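Long-range contacts in botulinum neurotoxin type C1 (Clostridium botulinum, PDB 3R4S), which binds gangliosides at nerve-cell surfaces through this receptor-binding part of its heavy chain, a step on which cell entry of the zinc-protease neurotoxin depends: residues A[300-305]-A[356-361]; A[380-385]-A[408-413]. One frame throughout, in Å; residues are numbered along the deposited sequence.

Contact 1: A[300-305]-A[356-361]; sequences TRVRGG and FQIQPM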
ATOM      1  N   THR A 300      -7.305  11.309 -14.201  1.00 26.69           N
ATOM      2  CA  THR A 300      -6.054  10.753 -14.708  1.00 29.12           C
ATOM      3  C   THR A 300      -5.645   9.512 -13.920  1.00 25.54           C
ATOM      4  O   THR A 300      -4.469   9.162 -13.875  1.00 23.25           O
ATOM      5  CB  THR A 300      -4.924  11.792 -14.662  1.00 29.67           C
ATOM      6  OG1 THR A 300      -4.793  12.280 -13.323  1.00 30.05           O
ATOM      7  CG2 THR A 300      -5.237  12.963 -15.600  1.00 30.45           C
ATOM      8  N   ARG A 301      -6.629   8.864 -13.294  1.00 23.57           N
ATOM      9  CA  ARG A 301      -6.398   7.623 -12.559  1.00 26.96           C
ATOM     10  C   ARG A 301      -6.325   6.431 -13.523  1.00 27.12           C
ATOM     11  O   ARG A 301      -7.098   6.351 -14.481  1.00 23.03           O
ATOM     12  CB  ARG A 301      -7.517   7.387 -11.539  1.00 25.05           C
ATOM     13  CG  ARG A 301      -7.567   8.392 -10.393  1.00 24.97           C
ATOM     14  CD  ARG A 301      -8.712   8.057  -9.428  1.00 27.48           C
ATOM     15  NE  ARG A 301      -8.714   8.943  -8.268  1.00 30.14           N
ATOM     16  CZ  ARG A 301      -9.322  10.131  -8.230  1.00 36.63           C
ATOM     17  NH1 ARG A 301      -9.993  10.576  -9.284  1.00 30.38           N
ATOM     18  NH2 ARG A 301      -9.263  10.875  -7.133  1.00 34.79           N
ATOM     19  N   VAL A 302      -5.400   5.510 -13.263  1.00 22.90           N
ATOM     20  CA  VAL A 302      -5.293   4.284 -14.053  1.00 20.18           C
ATOM     21  C   VAL A 302      -6.223   3.167 -13.528  1.00 21.81           C
ATOM     22  O   VAL A 302      -6.192   2.821 -12.349  1.00 20.57           O
ATOM     23  CB  VAL A 302      -3.828   3.787 -14.092  1.00 20.33           C
ATOM     24  CG1 VAL A 302      -3.699   2.546 -14.988  1.00 17.40           C
ATOM     25  CG2 VAL A 302      -2.897   4.917 -14.575  1.00 20.04           C
ATOM     26  N   ARG A 303      -7.043   2.598 -14.405  1.00 22.47           N
ATOM     27  CA  ARG A 303      -7.972   1.544 -14.003  1.00 22.59           C
ATOM     28  C   ARG A 303      -7.723   0.242 -14.763  1.00 20.77           C
ATOM     29  O   ARG A 303      -7.207   0.256 -15.886  1.00 19.89           O
ATOM     30  CB  ARG A 303      -9.417   1.992 -14.226  1.00 23.06           C
ATOM     31  CG  ARG A 303      -9.843   3.176 -13.372  1.00 26.51           C
ATOM     32  CD  ARG A 303     -11.223   3.715 -13.792  1.00 25.84           C
ATOM     33  NE  ARG A 303     -11.670   4.743 -12.858  1.00 28.13           N
ATOM     34  CZ  ARG A 303     -11.248   6.005 -12.873  1.00 27.83           C
ATOM     35  NH1 ARG A 303     -10.373   6.413 -13.785  1.00 22.80           N
ATOM     36  NH2 ARG A 303     -11.708   6.862 -11.977  1.00 28.13           N
ATOM     37  N   GLY A 304      -8.106  -0.874 -14.150  1.00 19.59           N
ATOM     38  CA  GLY A 304      -7.980  -2.178 -14.778  1.00 22.65           C
ATOM     39  C   GLY A 304      -8.765  -2.220 -16.072  1.00 25.72           C
ATOM     40  O   GLY A 304      -9.897  -1.756 -16.127  1.00 21.42           O
ATOM     41  N   GLY A 305      -8.159  -2.760 -17.122  1.00 23.44           N
ATOM     42  CA  GLY A 305      -8.805  -2.782 -18.421  1.00 23.17           C
ATOM     43  C   GLY A 305      -8.415  -1.612 -19.308  1.00 23.43           C
ATOM     44  O   GLY A 305      -8.689  -1.627 -20.507  1.00 24.55           O
ATOM     45  N   PHE A 356      -0.240  -1.669 -24.446  1.00 22.23           N
ATOM     46  CA  PHE A 356      -0.462  -2.623 -23.356  1.00 21.79           C
ATOM     47  C   PHE A 356      -1.820  -2.416 -22.672  1.00 24.57           C
ATOM     48  O   PHE A 356      -2.462  -1.358 -22.827  1.00 22.28           O
ATOM     49  CB  PHE A 356       0.666  -2.536 -22.322  1.00 21.09           C
ATOM     50  CG  PHE A 356       2.011  -2.937 -22.868  1.00 23.82           C
ATOM     51  CD1 PHE A 356       2.409  -4.264 -22.848  1.00 18.57           C
ATOM     52  CD2 PHE A 356       2.862  -1.988 -23.430  1.00 19.04           C
ATOM     53  CE1 PHE A 356       3.640  -4.649 -23.361  1.00 20.88           C
ATOM     54  CE2 PHE A 356       4.091  -2.360 -23.944  1.00 22.86           C
ATOM     55  CZ  PHE A 356       4.486  -3.693 -23.913  1.00 20.00           C
ATOM     56  N   GLN A 357      -2.261  -3.438 -21.937  1.00 20.40           N
ATOM     57  CA  GLN A 357      -3.466  -3.329 -21.102  1.00 21.52           C
ATOM     58  C   GLN A 357      -3.103  -3.693 -19.671  1.00 21.24           C
ATOM     59  O   GLN A 357      -2.407  -4.684 -19.441  1.00 23.66           O
ATOM     60  CB  GLN A 357      -4.572  -4.257 -21.603  1.00 22.13           C
ATOM     61  CG  GLN A 357      -5.878  -4.152 -20.786  1.00 25.53           C
ATOM     62  CD  GLN A 357      -7.020  -4.995 -21.356  1.00 26.73           C
ATOM     63  OE1 GLN A 357      -6.937  -6.219 -21.400  1.00 26.76           O
ATOM     64  NE2 GLN A 357      -8.106  -4.335 -21.765  1.00 26.29           N
ATOM     65  N   ILE A 358      -3.564  -2.889 -18.714  1.00 19.13           N
ATOM     66  CA  ILE A 358      -3.202  -3.078 -17.308  1.00 20.34           C
ATOM     67  C   ILE A 358      -4.335  -3.684 -16.471  1.00 22.83           C
ATOM     68  O   ILE A 358      -5.507  -3.490 -16.774  1.00 20.51           O
ATOM     69  CB  ILE A 358      -2.692  -1.766 -16.662  1.00 19.01           C
ATOM     70  CG1 ILE A 358      -1.906  -2.077 -15.390  1.00 16.75           C
ATOM     71  CG2 ILE A 358      -3.863  -0.792 -16.401  1.00 18.05           C
ATOM     72  CD1 ILE A 358      -0.976  -0.949 -14.955  1.00 19.60           C
ATOM     73  N   GLN A 359      -3.963  -4.444 -15.441  1.00 22.25           N
ATOM     74  CA  GLN A 359      -4.909  -4.968 -14.458  1.00 20.77           C
ATOM     75  C   GLN A 359      -4.254  -4.856 -13.089  1.00 23.00           C
ATOM     76  O   GLN A 359      -3.044  -5.068 -12.965  1.00 19.68           O
ATOM     77  CB  GLN A 359      -5.248  -6.442 -14.737  1.00 18.72           C
ATOM     78  CG  GLN A 359      -5.908  -6.700 -16.104  1.00 21.58           C
ATOM     79  CD  GLN A 359      -7.334  -6.177 -16.164  1.00 25.35           C
ATOM     80  OE1 GLN A 359      -7.872  -5.738 -15.158  1.00 23.78           O
ATOM     81  NE2 GLN A 359      -7.952  -6.223 -17.344  1.00 22.77           N
ATOM     82  N   PRO A 360      -5.044  -4.523 -12.054  1.00 20.26           N
ATOM     83  CA  PRO A 360      -4.501  -4.427 -10.698  1.00 21.59           C
ATOM     84  C   PRO A 360      -4.114  -5.809 -10.205  1.00 20.17           C
ATOM     85  O   PRO A 360      -4.730  -6.782 -10.620  1.00 21.16           O
ATOM     86  CB  PRO A 360      -5.691  -3.897  -9.874  1.00 22.53           C
ATOM     87  CG  PRO A 360      -6.898  -4.371 -10.622  1.00 25.83           C
ATOM     88  CD  PRO A 360      -6.503  -4.299 -12.087  1.00 23.05           C
ATOM     89  N   MET A 361      -3.095  -5.890  -9.356  1.00 20.66           N
ATOM     90  CA  MET A 361      -2.669  -7.161  -8.777  1.00 21.14           C
ATOM     91  C   MET A 361      -2.147  -6.870  -7.390  1.00 24.01           C
ATOM     92  O   MET A 361      -0.961  -6.604  -7.189  1.00 26.19           O
ATOM     93  CB  MET A 361      -1.599  -7.834  -9.633  1.00 19.78           C
ATOM     94  CG  MET A 361      -1.027  -9.135  -9.038  1.00 23.65           C
ATOM     95  SD  MET A 361      -2.276 -10.343  -8.530  1.00 29.53           S
ATOM     96  CE  MET A 361      -3.127 -10.672 -10.056  1.00 26.15           C
TER
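Gly305 is gripped at both ends of its backbone by the strand 356-361. Its N donates to Ile358 O over 2.8 Å, a nearly straight bond (167° at the hydrogen) that arrives almost along the C=O axis. Its own O accepts from Gln357 NE2 at 3.0 Å; this donor stands above the carbonyl plane, so this bond is less ideal. The reach comes from Gln357, whose CG lies anti to its backbone N (chi1 -178°) and whose chain runs on extended. Gly305 has a positive phi, which favours glycine, and Gly304, where a CB would clash with Pro360 CD and Gln359 OE1, sets its CA 3.7 Å from Pro360 CD and 3.4 Å from Ile358 O. In this beta-trefoil domain the strand pairs with 307-314, and the loop leading into that neighbour ends against the Ile358 carbonyl. Next to the glycines along the loop, Val302 CG1 meets Ile358 CG2 at 3.6 Å, the two side chains crossing at about a right angle; both also pack on Leu308. Further out, Arg303 turns away to a salt bridge with Asp299, while its backbone N bonds to Asp306, and Gly304 O takes a hydrogen bond from Asn236.

Contact 2: A[380-385]-A[408-413]; sequences NISGIC and VKQGNY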
ATOM      1  N   ASN A 380      -7.618  -8.055 -28.670  1.00 26.69           N
ATOM      2  CA  ASN A 380      -6.608  -9.085 -28.845  1.00 27.26           C
ATOM      3  C   ASN A 380      -5.495  -8.947 -27.814  1.00 27.26           C
ATOM      4  O   ASN A 380      -4.547  -8.193 -28.022  1.00 25.17           O
ATOM      5  CB  ASN A 380      -6.039  -9.042 -30.265  1.00 25.86           C
ATOM      6  CG  ASN A 380      -4.950 -10.078 -30.487  1.00 29.86           C
ATOM      7  OD1 ASN A 380      -4.717 -10.939 -29.642  1.00 29.82           O
ATOM      8  ND2 ASN A 380      -4.270  -9.993 -31.625  1.00 38.88           N
ATOM      9  N   ILE A 381      -5.632  -9.653 -26.690  1.00 22.31           N
ATOM     10  CA  ILE A 381      -4.578  -9.697 -25.684  1.00 23.77           C
ATOM     11  C   ILE A 381      -3.680 -10.874 -26.020  1.00 24.58           C
ATOM     12  O   ILE A 381      -4.127 -12.017 -26.021  1.00 23.98           O
ATOM     13  CB  ILE A 381      -5.156  -9.868 -24.257  1.00 26.12           C
ATOM     14  CG1 ILE A 381      -6.157  -8.747 -23.957  1.00 26.11           C
ATOM     15  CG2 ILE A 381      -4.033  -9.911 -23.214  1.00 19.06           C
ATOM     16  CD1 ILE A 381      -5.539  -7.350 -24.036  1.00 23.27           C
ATOM     17  N   SER A 382      -2.412 -10.601 -26.316  1.00 23.69           N
ATOM     18  CA  SER A 382      -1.550 -11.624 -26.900  1.00 22.93           C
ATOM     19  C   SER A 382      -0.435 -12.116 -25.987  1.00 23.19           C
ATOM     20  O   SER A 382       0.291 -13.049 -26.342  1.00 23.95           O
ATOM     21  CB  SER A 382      -0.930 -11.105 -28.199  1.00 24.57           C
ATOM     22  OG  SER A 382      -0.217  -9.901 -27.965  1.00 23.79           O
ATOM     23  N   GLY A 383      -0.276 -11.491 -24.826  1.00 20.04           N
ATOM     24  CA  GLY A 383       0.823 -11.856 -23.955  1.00 19.98           C
ATOM     25  C   GLY A 383       0.849 -11.129 -22.629  1.00 20.89           C
ATOM     26  O   GLY A 383       0.053 -10.219 -22.379  1.00 20.58           O
ATOM     27  N   ILE A 384       1.783 -11.532 -21.772  1.00 18.68           N
ATOM     28  CA  ILE A 384       1.913 -10.938 -20.444  1.00 18.16           C
ATOM     29  C   ILE A 384       3.353 -10.485 -20.235  1.00 19.94           C
ATOM     30  O   ILE A 384       4.286 -11.146 -20.689  1.00 18.86           O
ATOM     31  CB  ILE A 384       1.505 -11.951 -19.331  1.00 18.79           C
ATOM     32  CG1 ILE A 384       1.270 -11.245 -17.992  1.00 20.29           C
ATOM     33  CG2 ILE A 384       2.542 -13.084 -19.199  1.00 17.84           C
ATOM     34  CD1 ILE A 384       0.698 -12.161 -16.920  1.00 21.31           C
ATOM     35  N   CYS A 385       3.533  -9.360 -19.550  1.00 19.77           N
ATOM     36  CA  CYS A 385       4.875  -8.847 -19.258  1.00 18.16           C
ATOM     37  C   CYS A 385       5.528  -9.590 -18.109  1.00 18.74           C
ATOM     38  O   CYS A 385       4.937  -9.750 -17.040  1.00 19.53           O
ATOM     39  CB  CYS A 385       4.829  -7.347 -18.949  1.00 16.27           C
ATOM     40  SG  CYS A 385       4.378  -6.373 -20.396  1.00 19.71           S
ATOM     41  N   VAL A 408       7.981  -9.858 -22.877  1.00 21.55           N
ATOM     42  CA  VAL A 408       6.603 -10.278 -23.097  1.00 19.79           C
ATOM     43  C   VAL A 408       6.630 -11.759 -23.446  1.00 24.76           C
ATOM     44  O   VAL A 408       7.389 -12.183 -24.315  1.00 24.71           O
ATOM     45  CB  VAL A 408       5.936  -9.516 -24.259  1.00 23.85           C
ATOM     46  CG1 VAL A 408       4.532 -10.075 -24.537  1.00 20.90           C
ATOM     47  CG2 VAL A 408       5.880  -8.010 -23.957  1.00 20.01           C
ATOM     48  N   LYS A 409       5.828 -12.544 -22.740  1.00 20.79           N
ATOM     49  CA  LYS A 409       5.607 -13.942 -23.069  1.00 21.67           C
ATOM     50  C   LYS A 409       4.280 -14.032 -23.812  1.00 25.37           C
ATOM     51  O   LYS A 409       3.227 -13.723 -23.249  1.00 24.48           O
ATOM     52  CB  LYS A 409       5.538 -14.773 -21.783  1.00 23.56           C
ATOM     53  CG  LYS A 409       5.053 -16.210 -21.967  1.00 24.76           C
ATOM     54  CD  LYS A 409       5.901 -16.947 -22.985  1.00 29.46           C
ATOM     55  CE  LYS A 409       5.688 -18.461 -22.914  1.00 35.04           C
ATOM     56  NZ  LYS A 409       4.287 -18.829 -23.233  1.00 31.62           N
ATOM     57  N   GLN A 410       4.326 -14.428 -25.078  1.00 24.63           N
ATOM     58  CA  GLN A 410       3.106 -14.662 -25.842  1.00 24.98           C
ATOM     59  C   GLN A 410       2.799 -16.165 -25.889  1.00 25.16           C
ATOM     60  O   GLN A 410       3.087 -16.889 -24.925  1.00 23.86           O
ATOM     61  CB  GLN A 410       3.186 -14.015 -27.234  1.00 24.60           C
ATOM     62  CG  GLN A 410       3.403 -12.500 -27.167  1.00 24.62           C
ATOM     63  CD  GLN A 410       3.098 -11.780 -28.469  1.00 31.06           C
ATOM     64  OE1 GLN A 410       3.511 -12.206 -29.548  1.00 32.13           O
ATOM     65  NE2 GLN A 410       2.385 -10.672 -28.370  1.00 29.29           N
ATOM     66  N   GLY A 411       2.219 -16.646 -26.982  1.00 26.90           N
ATOM     67  CA  GLY A 411       1.739 -18.024 -26.999  1.00 27.27           C
ATOM     68  C   GLY A 411       0.719 -18.182 -25.875  1.00 27.82           C
ATOM     69  O   GLY A 411      -0.026 -17.244 -25.581  1.00 23.43           O
ATOM     70  N   ASN A 412       0.687 -19.339 -25.226  1.00 23.65           N
ATOM     71  CA  ASN A 412      -0.221 -19.520 -24.098  1.00 24.95           C
ATOM     72  C   ASN A 412       0.299 -18.881 -22.822  1.00 22.20           C
ATOM     73  O   ASN A 412       0.852 -19.556 -21.961  1.00 26.30           O
ATOM     74  CB  ASN A 412      -0.535 -20.998 -23.835  1.00 25.75           C
ATOM     75  CG  ASN A 412      -1.487 -21.176 -22.662  1.00 24.52           C
ATOM     76  OD1 ASN A 412      -2.206 -20.245 -22.302  1.00 25.62           O
ATOM     77  ND2 ASN A 412      -1.476 -22.356 -22.047  1.00 25.24           N
ATOM     78  N   TYR A 413       0.110 -17.577 -22.689  1.00 22.16           N
ATOM     79  CA  TYR A 413       0.667 -16.874 -21.541  1.00 24.40           C
ATOM     80  C   TYR A 413      -0.049 -17.225 -20.239  1.00 28.67           C
ATOM     81  O   TYR A 413       0.471 -16.955 -19.152  1.00 23.95           O
ATOM     82  CB  TYR A 413       0.652 -15.364 -21.774  1.00 22.83           C
ATOM     83  CG  TYR A 413      -0.736 -14.803 -21.943  1.00 23.29           C
ATOM     84  CD1 TYR A 413      -1.499 -14.460 -20.838  1.00 18.60           C
ATOM     85  CD2 TYR A 413      -1.288 -14.635 -23.206  1.00 19.93           C
ATOM     86  CE1 TYR A 413      -2.780 -13.956 -20.983  1.00 21.22           C
ATOM     87  CE2 TYR A 413      -2.578 -14.117 -23.360  1.00 26.44           C
ATOM     88  CZ  TYR A 413      -3.315 -13.790 -22.235  1.00 21.55           C
ATOM     89  OH  TYR A 413      -4.586 -13.291 -22.353  1.00 27.18           O
TER
HETATM   90  O   HOH W   1      -5.649 -13.829 -24.577  1.00 30.18           O
HETATM   91  O   HOH W   2      -1.014 -15.510 -27.098  1.00 24.70           O
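A chi1 of 62° places CG of Tyr413 between its own backbone N and carbonyl carbon, and the ring thereby folds back across residues 381-384. Ile381, with CG2 anti to the backbone N, brings that methyl to 3.5 Å from Tyr413 OH. Gly383 C lies over one face of the ring, offset toward the rim, and Gly383 CA approaches Tyr413 CD2 to 3.6 Å; glycine suits this place, since a side chain would collide with Lys409 O on the facing strand and with the side chains of Val408 and Gln410. Ile384 CG2 adds an apolar contact, 3.9 Å from Tyr413 CB. These residues lie at the open end of the antiparallel hairpin of strands 381-392 and 401-409 in the beta-trefoil, where strand 401-409 runs out into a loop. Ile384 and Lys409 form a hydrogen-bonded pair, with Ile384 N to Lys409 O at 3.0 Å and Lys409 N to Ile384 O at 2.9 Å. Next comes the non-hydrogen-bonded pair Cys385 and Val408, whose small apolar side chains share the other face with Ile341. The Lys409 chain, bent at chi2 and chi4, returns NZ to Gln410 O just beyond the pairing, while water links Ser382 O to Gly411 O, and a second water joins Ile381 O to Tyr413 OH. Gln410 extends alongside Ser382, its amide ending beside Ser382 OG at an angle unsuited to a hydrogen bond.

How the contacts relate
Followed from the N terminus, the chain first closes contact 1, where the loop before strand 307-314 meets strand 356-362. The 50 residues between include strands 307-314, 317-323 and 338-345, and hold most of the pocket for N-acetyl-alpha-neuraminic acid, among them Tyr309, Asp311 and Gln346. The chain then passes through strand 367-374 into the hairpin that contact 2 closes over 22 residues. The two closures are in series, neither nested nor crossed, with centres about 16 Å apart. Both reach the same sheet, and they touch: Phe356 CE1 packs 3.5 Å from Cys385 SG, and Phe356 also reaches Val408, so strand 356-362 meets both hairpin strands.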